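Local coordinates for nucleoporin NUP82 (Chaetomium thermophilum, PDB 5CWW), which is probably a structural component of the nuclear pore complex that can also dock transport factors, contributing here its N-terminal beta-propeller domain, at residues B[290-295]-B[358-363]; B[340-345]-B[353-358]; B[389-394]-B[490-495]; B[501-506]-B[563-568]. All blocks are in the same frame, centred on the assembly; numbering follows the deposited sequence.

Contact 1: residues B[290-295]-B[358-363]; sequences QRWTPP and TRPSRP
Gln290 meets Arg359 twice, through its carbonyl and through the start of its side chain. Gln290 O takes the N-H of Arg359 N at 2.8 Å, from well above the carbonyl plane, and the same oxygen has Thr358 CA at 3.2 Å in a CA-H...O contact. Arg359 begins with CG anti to the main-chain nitrogen (chi1 -174°), then bends twice, which turns one guanidinium face toward Gln290: Gln290 CA sits 3.5 Å over that face, near the rim, and Gln290 CG is 3.8 Å from Arg359 NH2. The guanidinium finds its stronger polar partner in Leu288 O, bonded to Arg359 NE, while a water links Arg359 NH2 and Gln290 OE1 only weakly. At Arg291 the strands form a non-hydrogen-bonded antiparallel pair with Thr358, CG of the arginine lying 4.2 Å from Thr358 CG2. Trp292 then brings its ring edge inward: NE1 donates to Thr358 O at 3.1 Å, with the oxygen almost in the indole plane but the donor standing above the Thr358 carbonyl plane (81° out of it). A phenylalanine in place of Trp292 would probably leave Thr358 O without its indole donor and weaken the hold on the chain where it leaves the strand. The arrangement is that of a short antiparallel bridge at the edge of a small three-stranded sheet, closing a largely helical insertion of the propeller.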
loop_
_atom_site.group_PDB
_atom_site.type_symbol
_atom_site.label_atom_id
_atom_site.label_comp_id
_atom_site.label_asym_id
_atom_site.label_seq_id
_atom_site.Cartn_x
_atom_site.Cartn_y
_atom_site.Cartn_z
ATOM N N GLN B 290 -0.197 -3.165 18.417
ATOM C CA GLN B 290 -0.668 -3.596 19.733
ATOM C C GLN B 290 -0.826 -2.417 20.682
ATOM O O GLN B 290 -1.707 -2.413 21.542
ATOM C CB GLN B 290 0.293 -4.617 20.343
ATOM C CG GLN B 290 0.347 -5.930 19.594
ATOM C CD GLN B 290 1.229 -6.958 20.274
ATOM O OE1 GLN B 290 0.828 -8.108 20.461
ATOM N NE2 GLN B 290 2.439 -6.553 20.639
ATOM N N ARG B 291 0.040 -1.423 20.519
ATOM C CA ARG B 291 -0.008 -0.211 21.326
ATOM C C ARG B 291 0.096 1.000 20.411
ATOM O O ARG B 291 0.820 0.967 19.417
ATOM C CB ARG B 291 1.116 -0.213 22.362
ATOM C CG ARG B 291 0.820 -1.067 23.584
ATOM C CD ARG B 291 2.062 -1.282 24.433
ATOM N NE ARG B 291 2.833 -2.441 23.987
ATOM C CZ ARG B 291 2.631 -3.690 24.403
ATOM N NH1 ARG B 291 1.677 -3.965 25.284
ATOM N NH2 ARG B 291 3.388 -4.672 23.935
ATOM N N TRP B 292 -0.625 2.067 20.744
ATOM C CA TRP B 292 -0.712 3.230 19.866
ATOM C C TRP B 292 -0.870 4.534 20.647
ATOM O O TRP B 292 -1.331 4.539 21.789
ATOM C CB TRP B 292 -1.877 3.061 18.883
ATOM C CG TRP B 292 -3.209 2.822 19.537
ATOM C CD1 TRP B 292 -3.573 1.744 20.291
ATOM C CD2 TRP B 292 -4.358 3.676 19.480
ATOM N NE1 TRP B 292 -4.874 1.877 20.713
ATOM C CE2 TRP B 292 -5.379 3.055 20.228
ATOM C CE3 TRP B 292 -4.623 4.906 18.872
ATOM C CZ2 TRP B 292 -6.640 3.623 20.385
ATOM C CZ3 TRP B 292 -5.878 5.469 19.029
ATOM C CH2 TRP B 292 -6.870 4.827 19.778
ATOM N N THR B 293 -0.473 5.631 20.010
ATOM C CA THR B 293 -0.499 6.959 20.616
ATOM C C THR B 293 -1.328 7.911 19.757
ATOM O O THR B 293 -0.890 8.306 18.679
ATOM C CB THR B 293 0.920 7.532 20.775
ATOM O OG1 THR B 293 1.680 6.689 21.648
ATOM C CG2 THR B 293 0.879 8.948 21.348
ATOM N N PRO B 294 -2.531 8.279 20.226
ATOM C CA PRO B 294 -3.352 9.235 19.476
ATOM C C PRO B 294 -3.104 10.678 19.900
ATOM O O PRO B 294 -2.747 10.915 21.053
ATOM C CB PRO B 294 -4.774 8.810 19.832
ATOM C CG PRO B 294 -4.652 8.317 21.239
ATOM C CD PRO B 294 -3.272 7.706 21.364
ATOM N N PRO B 295 -3.291 11.636 18.981
ATOM C CA PRO B 295 -3.271 13.029 19.433
ATOM C C PRO B 295 -4.507 13.317 20.281
ATOM O O PRO B 295 -5.503 12.610 20.134
ATOM C CB PRO B 295 -3.274 13.828 18.128
ATOM C CG PRO B 295 -3.910 12.923 17.133
ATOM C CD PRO B 295 -3.516 11.527 17.529
ATOM N N THR B 358 -3.694 0.513 24.287
ATOM C CA THR B 358 -3.535 -0.781 23.639
ATOM C C THR B 358 -4.641 -0.954 22.610
ATOM O O THR B 358 -5.699 -0.334 22.715
ATOM C CB THR B 358 -3.584 -1.945 24.644
ATOM O OG1 THR B 358 -4.935 -2.156 25.073
ATOM C CG2 THR B 358 -2.703 -1.654 25.851
ATOM N N ARG B 359 -4.388 -1.783 21.604
ATOM C CA ARG B 359 -5.383 -2.033 20.573
ATOM C C ARG B 359 -6.569 -2.781 21.169
ATOM O O ARG B 359 -6.377 -3.751 21.901
ATOM C CB ARG B 359 -4.791 -2.845 19.424
ATOM C CG ARG B 359 -5.732 -3.019 18.243
ATOM C CD ARG B 359 -5.498 -4.344 17.544
ATOM N NE ARG B 359 -4.164 -4.430 16.955
ATOM C CZ ARG B 359 -3.201 -5.261 17.347
ATOM N NH1 ARG B 359 -3.388 -6.106 18.352
ATOM N NH2 ARG B 359 -2.032 -5.241 16.725
ATOM N N PRO B 360 -7.798 -2.326 20.877
ATOM C CA PRO B 360 -8.963 -3.127 21.258
ATOM C C PRO B 360 -8.884 -4.536 20.684
ATOM O O PRO B 360 -8.461 -4.703 19.539
ATOM C CB PRO B 360 -10.134 -2.352 20.652
ATOM C CG PRO B 360 -9.662 -0.938 20.627
ATOM C CD PRO B 360 -8.191 -1.018 20.321
ATOM N N SER B 361 -9.284 -5.529 21.471
ATOM C CA SER B 361 -9.276 -6.914 21.021
ATOM C C SER B 361 -10.592 -7.266 20.342
ATOM O O SER B 361 -10.645 -8.172 19.513
ATOM C CB SER B 361 -9.018 -7.861 22.194
ATOM O OG SER B 361 -7.693 -7.712 22.677
ATOM N N ARG B 362 -11.650 -6.547 20.704
ATOM C CA ARG B 362 -12.960 -6.735 20.081
ATOM C C ARG B 362 -13.242 -5.579 19.122
ATOM O O ARG B 362 -12.771 -4.466 19.349
ATOM C CB ARG B 362 -14.055 -6.819 21.143
ATOM C CG ARG B 362 -13.755 -7.786 22.273
ATOM C CD ARG B 362 -14.797 -7.689 23.372
ATOM N NE ARG B 362 -14.384 -8.395 24.582
ATOM C CZ ARG B 362 -15.100 -8.447 25.701
ATOM N NH1 ARG B 362 -16.273 -7.833 25.774
ATOM N NH2 ARG B 362 -14.642 -9.114 26.751
ATOM N N PRO B 363 -14.013 -5.831 18.047
ATOM C CA PRO B 363 -14.606 -7.115 17.655
ATOM C C PRO B 363 -13.561 -8.116 17.171
ATOM O O PRO B 363 -13.801 -9.322 17.215
ATOM C CB PRO B 363 -15.560 -6.735 16.510
ATOM C CG PRO B 363 -15.710 -5.254 16.580
ATOM C CD PRO B 363 -14.433 -4.744 17.147
HETATM O O HOH W 1 -0.821 -8.252 17.712
#

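Contact 2: residues B[340-345]-B[353-358]; sequences QEPKLV and TIEVYT
Gln340 OE1 accepts the backbone N-H of Thr358 N at 2.7 Å, nearly straight at 161°, and also lies 3.1 Å from Tyr357 CA. The glutamine reaches across on a fully extended chain, N and CG already in the anti arrangement (chi1 -176°); its NE2 is held by Glu336 O near the end of helix 321-338, which fixes how the amide is turned. Two residues on, Pro342 rides over one face of the Tyr357 ring, its CB 3.8 Å from the centroid in a CH-pi contact, with CG beside the phenol oxygen. Tyr357 OH in turn donates to Glu355 OE1 at 2.9 Å, from above the carboxylate plane, and Glu355 CB touches Pro342 CB, so Pro342 is met by Tyr357 and Glu355, both of strand 354-358. Beyond it, Lys343 and Val356 make a hydrogen-bonded antiparallel pair: Lys343 N to Val356 O at 3.0 Å and Val356 N to Lys343 O at 2.7 Å. Leu344 lays its CD2 against the Ile354-Glu355 peptide. The chemistry implies a hairpin joined by few backbone bonds, in which a side-chain amide stands in for a main-chain carbonyl at one end and a proline on a tyrosine face supplies the apolar grip.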
loop_
_atom_site.group_PDB
_atom_site.type_symbol
_atom_site.label_atom_id
_atom_site.label_comp_id
_atom_site.label_asym_id
_atom_site.label_seq_id
_atom_site.Cartn_x
_atom_site.Cartn_y
_atom_site.Cartn_z
ATOM N N GLN B 340 -10.364 1.973 29.572
ATOM C CA GLN B 340 -8.920 1.790 29.514
ATOM C C GLN B 340 -8.198 3.037 30.009
ATOM O O GLN B 340 -8.481 4.150 29.565
ATOM C CB GLN B 340 -8.490 1.454 28.084
ATOM C CG GLN B 340 -7.009 1.157 27.925
ATOM C CD GLN B 340 -6.604 0.928 26.480
ATOM O OE1 GLN B 340 -5.504 1.297 26.073
ATOM N NE2 GLN B 340 -7.484 0.306 25.701
ATOM N N GLU B 341 -7.265 2.839 30.935
ATOM C CA GLU B 341 -6.445 3.930 31.446
ATOM C C GLU B 341 -5.153 4.006 30.641
ATOM O O GLU B 341 -4.380 3.049 30.622
ATOM C CB GLU B 341 -6.133 3.730 32.931
ATOM C CG GLU B 341 -7.333 3.887 33.853
ATOM C CD GLU B 341 -7.888 5.300 33.858
ATOM O OE1 GLU B 341 -9.092 5.464 34.149
ATOM O OE2 GLU B 341 -7.123 6.247 33.576
ATOM N N PRO B 342 -4.909 5.145 29.971
ATOM C CA PRO B 342 -3.715 5.248 29.128
ATOM C C PRO B 342 -2.429 5.322 29.936
ATOM O O PRO B 342 -2.356 6.050 30.926
ATOM C CB PRO B 342 -3.945 6.544 28.353
ATOM C CG PRO B 342 -4.793 7.367 29.251
ATOM C CD PRO B 342 -5.682 6.400 29.978
ATOM N N LYS B 343 -1.424 4.566 29.507
ATOM C CA LYS B 343 -0.117 4.604 30.141
ATOM C C LYS B 343 0.725 5.749 29.590
ATOM O O LYS B 343 0.556 6.183 28.450
ATOM C CB LYS B 343 0.612 3.270 29.971
ATOM C CG LYS B 343 -0.091 2.108 30.656
ATOM C CD LYS B 343 0.316 0.766 30.074
ATOM C CE LYS B 343 1.663 0.319 30.620
ATOM N NZ LYS B 343 1.593 -0.047 32.064
ATOM N N LEU B 344 1.632 6.220 30.436
ATOM C CA LEU B 344 2.473 7.381 30.176
ATOM C C LEU B 344 3.931 6.956 30.108
ATOM O O LEU B 344 4.463 6.375 31.055
ATOM C CB LEU B 344 2.267 8.451 31.248
ATOM C CG LEU B 344 0.826 8.946 31.392
ATOM C CD1 LEU B 344 0.687 9.842 32.608
ATOM C CD2 LEU B 344 0.377 9.677 30.135
ATOM N N VAL B 345 4.570 7.242 28.977
ATOM C CA VAL B 345 5.975 6.909 28.791
ATOM C C VAL B 345 6.668 8.032 28.030
ATOM O O VAL B 345 6.053 8.733 27.227
ATOM C CB VAL B 345 6.134 5.585 27.995
ATOM C CG1 VAL B 345 7.592 5.141 27.936
ATOM C CG2 VAL B 345 5.273 4.484 28.597
ATOM N N THR B 353 6.071 13.467 27.823
ATOM C CA THR B 353 5.286 12.252 27.990
ATOM C C THR B 353 3.986 12.324 27.209
ATOM O O THR B 353 3.494 13.410 26.900
ATOM C CB THR B 353 4.940 12.019 29.473
ATOM O OG1 THR B 353 4.081 13.071 29.934
ATOM C CG2 THR B 353 6.198 11.984 30.327
ATOM N N ILE B 354 3.435 11.158 26.886
ATOM C CA ILE B 354 2.201 11.095 26.121
ATOM C C ILE B 354 1.432 9.802 26.365
ATOM O O ILE B 354 2.005 8.771 26.720
ATOM C CB ILE B 354 2.515 11.214 24.603
ATOM C CG1 ILE B 354 1.256 11.522 23.786
ATOM C CG2 ILE B 354 3.215 9.947 24.089
ATOM C CD1 ILE B 354 0.679 12.897 24.039
ATOM N N GLU B 355 0.121 9.886 26.169
ATOM C CA GLU B 355 -0.795 8.778 26.400
ATOM C C GLU B 355 -0.561 7.610 25.450
ATOM O O GLU B 355 -0.385 7.799 24.247
ATOM C CB GLU B 355 -2.239 9.267 26.267
ATOM C CG GLU B 355 -2.629 10.324 27.289
ATOM C CD GLU B 355 -4.085 10.735 27.180
ATOM O OE1 GLU B 355 -4.732 10.384 26.169
ATOM O OE2 GLU B 355 -4.584 11.408 28.106
ATOM N N VAL B 356 -0.570 6.402 26.007
ATOM C CA VAL B 356 -0.393 5.185 25.226
ATOM C C VAL B 356 -1.531 4.218 25.518
ATOM O O VAL B 356 -1.748 3.822 26.663
ATOM C CB VAL B 356 0.952 4.497 25.535
ATOM C CG1 VAL B 356 1.123 3.242 24.686
ATOM C CG2 VAL B 356 2.106 5.461 25.300
ATOM N N TYR B 357 -2.252 3.843 24.466
ATOM C CA TYR B 357 -3.351 2.894 24.568
ATOM C C TYR B 357 -2.967 1.567 23.930
ATOM O O TYR B 357 -2.031 1.501 23.134
ATOM C CB TYR B 357 -4.610 3.440 23.891
ATOM C CG TYR B 357 -5.147 4.719 24.491
ATOM C CD1 TYR B 357 -4.594 5.949 24.163
ATOM C CD2 TYR B 357 -6.220 4.697 25.371
ATOM C CE1 TYR B 357 -5.087 7.121 24.705
ATOM C CE2 TYR B 357 -6.721 5.864 25.918
ATOM C CZ TYR B 357 -6.152 7.072 25.580
ATOM O OH TYR B 357 -6.645 8.236 26.122
ATOM N N THR B 358 -3.694 0.513 24.287
ATOM C CA THR B 358 -3.535 -0.781 23.639
ATOM C C THR B 358 -4.641 -0.954 22.610
ATOM O O THR B 358 -5.699 -0.334 22.715
ATOM C CB THR B 358 -3.584 -1.945 24.644
ATOM O OG1 THR B 358 -4.935 -2.156 25.073
ATOM C CG2 THR B 358 -2.703 -1.654 25.851
#

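Contact 3: residues B[389-394]-B[490-495]; sequences LKDIYV and PMFSED
Two neighbouring blades of the propeller meet here through their innermost strands, 389-394 and 491-494, which run nearly parallel, their axes 6.5 Å apart, and communicate through side chains. Asp391 OD2 takes the N-H of Phe492 N at 2.7 Å, almost straight at 174°, on the anti side of the carboxylate though somewhat out of its plane. A chi1 of -152°, roughly anti between the aspartate's amide nitrogen and CG, carries the carboxylate over, and its OD1 turns back to accept Ile392 N at 2.7 Å, so the two oxygens grip both strands and hold the group from turning. OD2 also forms a salt bridge with Arg47, whose NH1 bonds Phe492 O; this positive charge would probably favour an ionised aspartate in a buried place. With an alanine at Asp391, the amide of Phe492 and the guanidinium of Arg47 would probably both lose their carboxylate mate across the blade interface. Phe492 lies obliquely against the other strand, its CD2 3.3 Å from Tyr393 CB and the Phe492 and Tyr393 ring planes 47° apart. Farther along, Tyr393 OH, bonded to Pro499 O, comes 3.4 Å from Glu494 CG, the two side chains crossing at about a right angle. At the opposite end Lys390 CB rests 4.0 Å from Pro490 CD. Lys390 and Asp391 form a classic beta bulge facing Leu431 of strand 427-432; on the far side of strand 491-494 lies strand 501-506, whose Phe502 meets both aromatic rings, while Ile392 points back to strand 272-276.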
loop_
_atom_site.group_PDB
_atom_site.type_symbol
_atom_site.label_atom_id
_atom_site.label_comp_id
_atom_site.label_asym_id
_atom_site.label_seq_id
_atom_site.Cartn_x
_atom_site.Cartn_y
_atom_site.Cartn_z
ATOM N N LEU B 389 -1.923 0.602 -11.978
ATOM C CA LEU B 389 -1.470 1.571 -10.981
ATOM C C LEU B 389 -0.039 1.298 -10.538
ATOM O O LEU B 389 0.411 0.148 -10.516
ATOM C CB LEU B 389 -2.393 1.567 -9.760
ATOM C CG LEU B 389 -3.805 2.122 -9.966
ATOM C CD1 LEU B 389 -4.611 1.973 -8.690
ATOM C CD2 LEU B 389 -3.767 3.580 -10.398
ATOM N N LYS B 390 0.668 2.367 -10.184
ATOM C CA LYS B 390 2.054 2.260 -9.742
ATOM C C LYS B 390 2.298 2.966 -8.412
ATOM O O LYS B 390 3.280 2.683 -7.730
ATOM C CB LYS B 390 2.987 2.823 -10.818
ATOM C CG LYS B 390 3.119 1.917 -12.038
ATOM C CD LYS B 390 3.902 0.644 -11.711
ATOM C CE LYS B 390 3.669 -0.462 -12.728
ATOM N NZ LYS B 390 4.131 -0.077 -14.087
ATOM N N ASP B 391 1.409 3.880 -8.039
ATOM C CA ASP B 391 1.521 4.525 -6.737
ATOM C C ASP B 391 0.175 5.023 -6.238
ATOM O O ASP B 391 -0.769 5.192 -7.010
ATOM C CB ASP B 391 2.505 5.694 -6.794
ATOM C CG ASP B 391 3.178 5.958 -5.455
ATOM O OD1 ASP B 391 2.728 5.403 -4.431
ATOM O OD2 ASP B 391 4.155 6.736 -5.423
ATOM N N ILE B 392 0.101 5.247 -4.932
ATOM C CA ILE B 392 -1.095 5.780 -4.302
ATOM C C ILE B 392 -0.677 6.793 -3.245
ATOM O O ILE B 392 0.309 6.591 -2.534
ATOM C CB ILE B 392 -1.959 4.666 -3.671
ATOM C CG1 ILE B 392 -3.225 5.261 -3.046
ATOM C CG2 ILE B 392 -1.150 3.868 -2.642
ATOM C CD1 ILE B 392 -4.262 4.232 -2.648
ATOM N N TYR B 393 -1.422 7.889 -3.160
ATOM C CA TYR B 393 -1.133 8.954 -2.209
ATOM C C TYR B 393 -2.435 9.518 -1.669
ATOM O O TYR B 393 -3.265 10.017 -2.429
ATOM C CB TYR B 393 -0.302 10.055 -2.867
ATOM C CG TYR B 393 -0.100 11.273 -1.997
ATOM C CD1 TYR B 393 0.750 11.234 -0.901
ATOM C CD2 TYR B 393 -0.753 12.465 -2.278
ATOM C CE1 TYR B 393 0.938 12.348 -0.104
ATOM C CE2 TYR B 393 -0.570 13.583 -1.489
ATOM C CZ TYR B 393 0.277 13.519 -0.403
ATOM O OH TYR B 393 0.459 14.631 0.382
ATOM N N VAL B 394 -2.617 9.417 -0.357
ATOM C CA VAL B 394 -3.878 9.778 0.270
ATOM C C VAL B 394 -3.719 10.951 1.224
ATOM O O VAL B 394 -2.904 10.918 2.142
ATOM C CB VAL B 394 -4.477 8.590 1.039
ATOM C CG1 VAL B 394 -5.836 8.962 1.634
ATOM C CG2 VAL B 394 -4.617 7.389 0.116
ATOM N N PRO B 490 6.440 5.575 -12.027
ATOM C CA PRO B 490 6.341 6.942 -11.503
ATOM C C PRO B 490 5.971 6.932 -10.020
ATOM O O PRO B 490 5.312 5.993 -9.572
ATOM C CB PRO B 490 5.242 7.569 -12.365
ATOM C CG PRO B 490 4.399 6.415 -12.800
ATOM C CD PRO B 490 5.339 5.253 -12.955
ATOM N N MET B 491 6.388 7.955 -9.278
ATOM C CA MET B 491 6.226 7.974 -7.825
ATOM C C MET B 491 5.610 9.273 -7.317
ATOM O O MET B 491 5.889 10.344 -7.844
ATOM C CB MET B 491 7.579 7.772 -7.147
ATOM C CG MET B 491 8.286 6.482 -7.520
ATOM S SD MET B 491 10.001 6.478 -6.959
ATOM C CE MET B 491 10.749 7.569 -8.164
ATOM N N PHE B 492 4.780 9.165 -6.283
ATOM C CA PHE B 492 4.291 10.336 -5.561
ATOM C C PHE B 492 5.311 10.778 -4.512
ATOM O O PHE B 492 6.054 9.957 -3.975
ATOM C CB PHE B 492 2.955 10.039 -4.874
ATOM C CG PHE B 492 1.755 10.136 -5.778
ATOM C CD1 PHE B 492 1.560 11.240 -6.591
ATOM C CD2 PHE B 492 0.811 9.119 -5.800
ATOM C CE1 PHE B 492 0.449 11.327 -7.415
ATOM C CE2 PHE B 492 -0.302 9.202 -6.618
ATOM C CZ PHE B 492 -0.483 10.310 -7.427
ATOM N N SER B 493 5.338 12.078 -4.234
ATOM C CA SER B 493 6.104 12.622 -3.116
ATOM C C SER B 493 5.308 13.740 -2.461
ATOM O O SER B 493 4.706 14.557 -3.155
ATOM C CB SER B 493 7.458 13.156 -3.581
ATOM O OG SER B 493 8.203 12.159 -4.251
ATOM N N GLU B 494 5.315 13.791 -1.134
ATOM C CA GLU B 494 4.574 14.825 -0.421
ATOM C C GLU B 494 5.338 16.145 -0.438
ATOM O O GLU B 494 6.568 16.163 -0.488
ATOM C CB GLU B 494 4.289 14.397 1.021
ATOM C CG GLU B 494 3.464 15.418 1.806
ATOM C CD GLU B 494 3.053 14.925 3.181
ATOM O OE1 GLU B 494 3.377 13.768 3.529
ATOM O OE2 GLU B 494 2.401 15.701 3.914
ATOM N N ASP B 495 4.596 17.248 -0.401
ATOM C CA ASP B 495 5.185 18.578 -0.297
ATOM C C ASP B 495 5.312 18.976 1.169
ATOM O O ASP B 495 4.377 18.803 1.951
ATOM C CB ASP B 495 4.342 19.602 -1.055
ATOM C CG ASP B 495 4.916 21.003 -0.974
ATOM O OD1 ASP B 495 4.594 21.721 -0.006
ATOM O OD2 ASP B 495 5.684 21.383 -1.882
#

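Contact 4: residues B[501-506]-B[563-568]; sequences SFYVTH and AAATSI
Tyr503 lies alongside the small residues of 563-568, its CB 4.0 Å from Ala565 CB and its ring atom CE2 3.7 Å from Ser567 CB; both partners approach the ring obliquely. Two residues along the strand, Thr505 points to the same side and supplies the polar link: Thr505 OG1 accepts the backbone N-H of Ala565 N at 2.9 Å, with an angle of 153° at the hydrogen. With chi1 at -57° the threonine holds OG1 anti to its carbonyl carbon, which aims the hydroxyl at that amide, and puts the methyl anti to the backbone N, where CG2 comes to 3.6 Å from Ala563 O. Ala565 CB touches both Tyr503 and Thr505, lying 3.3 Å from Thr505 OG1. Ser567 OG is bonded to Ala496 N, while its CB faces the tyrosine. Strand 501-506 is the second of its four-stranded blade and the 563-568 chain leads into the three-stranded sheet beginning with strand 566-570, so the contact joins two sheets through side chains. Strand 576-580 adds Ile577, which touches both Tyr503 and Ala565. Chemically, one buried main-chain N-H, that of Ala565, is satisfied by a threonine hydroxyl; this one directional bond ties the two chains within contacts that are otherwise van der Waals, made by a tyrosine, a threonine methyl and small residues.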
loop_
_atom_site.group_PDB
_atom_site.type_symbol
_atom_site.label_atom_id
_atom_site.label_comp_id
_atom_site.label_asym_id
_atom_site.label_seq_id
_atom_site.Cartn_x
_atom_site.Cartn_y
_atom_site.Cartn_z
ATOM N N SER B 501 -0.478 19.765 -1.746
ATOM C CA SER B 501 0.437 19.789 -2.878
ATOM C C SER B 501 1.311 18.546 -2.823
ATOM O O SER B 501 1.567 18.010 -1.748
ATOM C CB SER B 501 1.294 21.057 -2.861
ATOM O OG SER B 501 0.501 22.209 -3.092
ATOM N N PHE B 502 1.762 18.083 -3.982
ATOM C CA PHE B 502 2.612 16.897 -4.045
ATOM C C PHE B 502 3.295 16.809 -5.404
ATOM O O PHE B 502 2.978 17.576 -6.318
ATOM C CB PHE B 502 1.798 15.625 -3.771
ATOM C CG PHE B 502 0.550 15.506 -4.600
ATOM C CD1 PHE B 502 -0.626 16.119 -4.200
ATOM C CD2 PHE B 502 0.551 14.769 -5.774
ATOM C CE1 PHE B 502 -1.777 16.006 -4.960
ATOM C CE2 PHE B 502 -0.594 14.651 -6.536
ATOM C CZ PHE B 502 -1.760 15.273 -6.129
ATOM N N TYR B 503 4.238 15.879 -5.525
ATOM C CA TYR B 503 5.040 15.748 -6.735
ATOM C C TYR B 503 4.897 14.381 -7.391
ATOM O O TYR B 503 4.579 13.394 -6.734
ATOM C CB TYR B 503 6.508 16.013 -6.418
ATOM C CG TYR B 503 6.723 17.347 -5.763
ATOM C CD1 TYR B 503 6.874 18.493 -6.527
ATOM C CD2 TYR B 503 6.772 17.467 -4.381
ATOM C CE1 TYR B 503 7.061 19.720 -5.937
ATOM C CE2 TYR B 503 6.963 18.697 -3.779
ATOM C CZ TYR B 503 7.108 19.820 -4.565
ATOM O OH TYR B 503 7.299 21.052 -3.983
ATOM N N VAL B 504 5.134 14.350 -8.698
ATOM C CA VAL B 504 5.209 13.109 -9.456
ATOM C C VAL B 504 6.580 13.031 -10.115
ATOM O O VAL B 504 6.937 13.893 -10.920
ATOM C CB VAL B 504 4.098 13.019 -10.524
ATOM C CG1 VAL B 504 4.293 11.804 -11.430
ATOM C CG2 VAL B 504 2.736 12.967 -9.859
ATOM N N THR B 505 7.342 11.999 -9.759
ATOM C CA THR B 505 8.674 11.786 -10.317
ATOM C C THR B 505 8.665 10.598 -11.269
ATOM O O THR B 505 8.078 9.557 -10.979
ATOM C CB THR B 505 9.724 11.545 -9.214
ATOM O OG1 THR B 505 9.733 12.653 -8.306
ATOM C CG2 THR B 505 11.116 11.380 -9.819
ATOM N N HIS B 506 9.339 10.766 -12.399
ATOM C CA HIS B 506 9.379 9.764 -13.456
ATOM C C HIS B 506 10.675 9.996 -14.227
ATOM O O HIS B 506 11.178 11.120 -14.243
ATOM C CB HIS B 506 8.146 9.893 -14.359
ATOM C CG HIS B 506 8.018 8.811 -15.385
ATOM N ND1 HIS B 506 8.565 8.910 -16.645
ATOM C CD2 HIS B 506 7.390 7.611 -15.342
ATOM C CE1 HIS B 506 8.290 7.817 -17.333
ATOM N NE2 HIS B 506 7.577 7.012 -16.565
ATOM N N ALA B 563 15.566 9.838 -8.652
ATOM C CA ALA B 563 15.192 9.626 -7.264
ATOM C C ALA B 563 13.906 10.392 -6.977
ATOM O O ALA B 563 13.743 11.528 -7.427
ATOM C CB ALA B 563 16.304 10.073 -6.335
ATOM N N ALA B 564 12.990 9.759 -6.250
ATOM C CA ALA B 564 11.721 10.385 -5.896
ATOM C C ALA B 564 11.962 11.755 -5.282
ATOM O O ALA B 564 12.803 11.906 -4.394
ATOM C CB ALA B 564 10.943 9.504 -4.937
ATOM N N ALA B 565 11.226 12.748 -5.772
ATOM C CA ALA B 565 11.395 14.130 -5.342
ATOM C C ALA B 565 11.258 14.258 -3.831
ATOM O O ALA B 565 10.363 13.671 -3.228
ATOM C CB ALA B 565 10.384 15.024 -6.040
ATOM N N THR B 566 12.159 15.025 -3.227
ATOM C CA THR B 566 12.136 15.272 -1.792
ATOM C C THR B 566 11.971 16.764 -1.537
ATOM O O THR B 566 12.853 17.559 -1.860
ATOM C CB THR B 566 13.421 14.769 -1.113
ATOM O OG1 THR B 566 13.637 13.392 -1.454
ATOM C CG2 THR B 566 13.322 14.908 0.398
ATOM N N SER B 567 10.831 17.139 -0.966
ATOM C CA SER B 567 10.530 18.541 -0.710
ATOM C C SER B 567 11.164 19.007 0.596
ATOM O O SER B 567 11.068 18.334 1.622
ATOM C CB SER B 567 9.016 18.765 -0.668
ATOM O OG SER B 567 8.715 20.149 -0.594
ATOM N N ILE B 568 11.813 20.166 0.540
ATOM C CA ILE B 568 12.478 20.749 1.702
ATOM C C ILE B 568 12.128 22.225 1.834
ATOM O O ILE B 568 12.198 22.974 0.860
ATOM C CB ILE B 568 14.009 20.596 1.613
ATOM C CG1 ILE B 568 14.358 19.165 1.191
ATOM C CG2 ILE B 568 14.651 20.979 2.947
ATOM C CD1 ILE B 568 15.825 18.780 1.332
#

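Contacts 1 and 2 belong to one small sheet: they share Thr358, their centres are 10 Å apart, and Trp292 N lies 2.8 Å from Tyr357 O, a probable hydrogen bond between strands 291-292 and 354-358. Along the chain contact 2 is nested within the loop that contact 1 closes. Contacts 3 and 4 form a second cluster, centres 9 Å apart, joined by strands 491-494 and 501-506 of one blade, where Ser493 O is 2.8 Å from Tyr503 N. The clusters do not touch: contacts 1 and 3 are about 28 Å apart between centres, and contacts 2 and 4 about 36 Å, on opposite sides of the chain's centre. One pair thus builds a peripheral insertion, the other blade-to-blade interfaces.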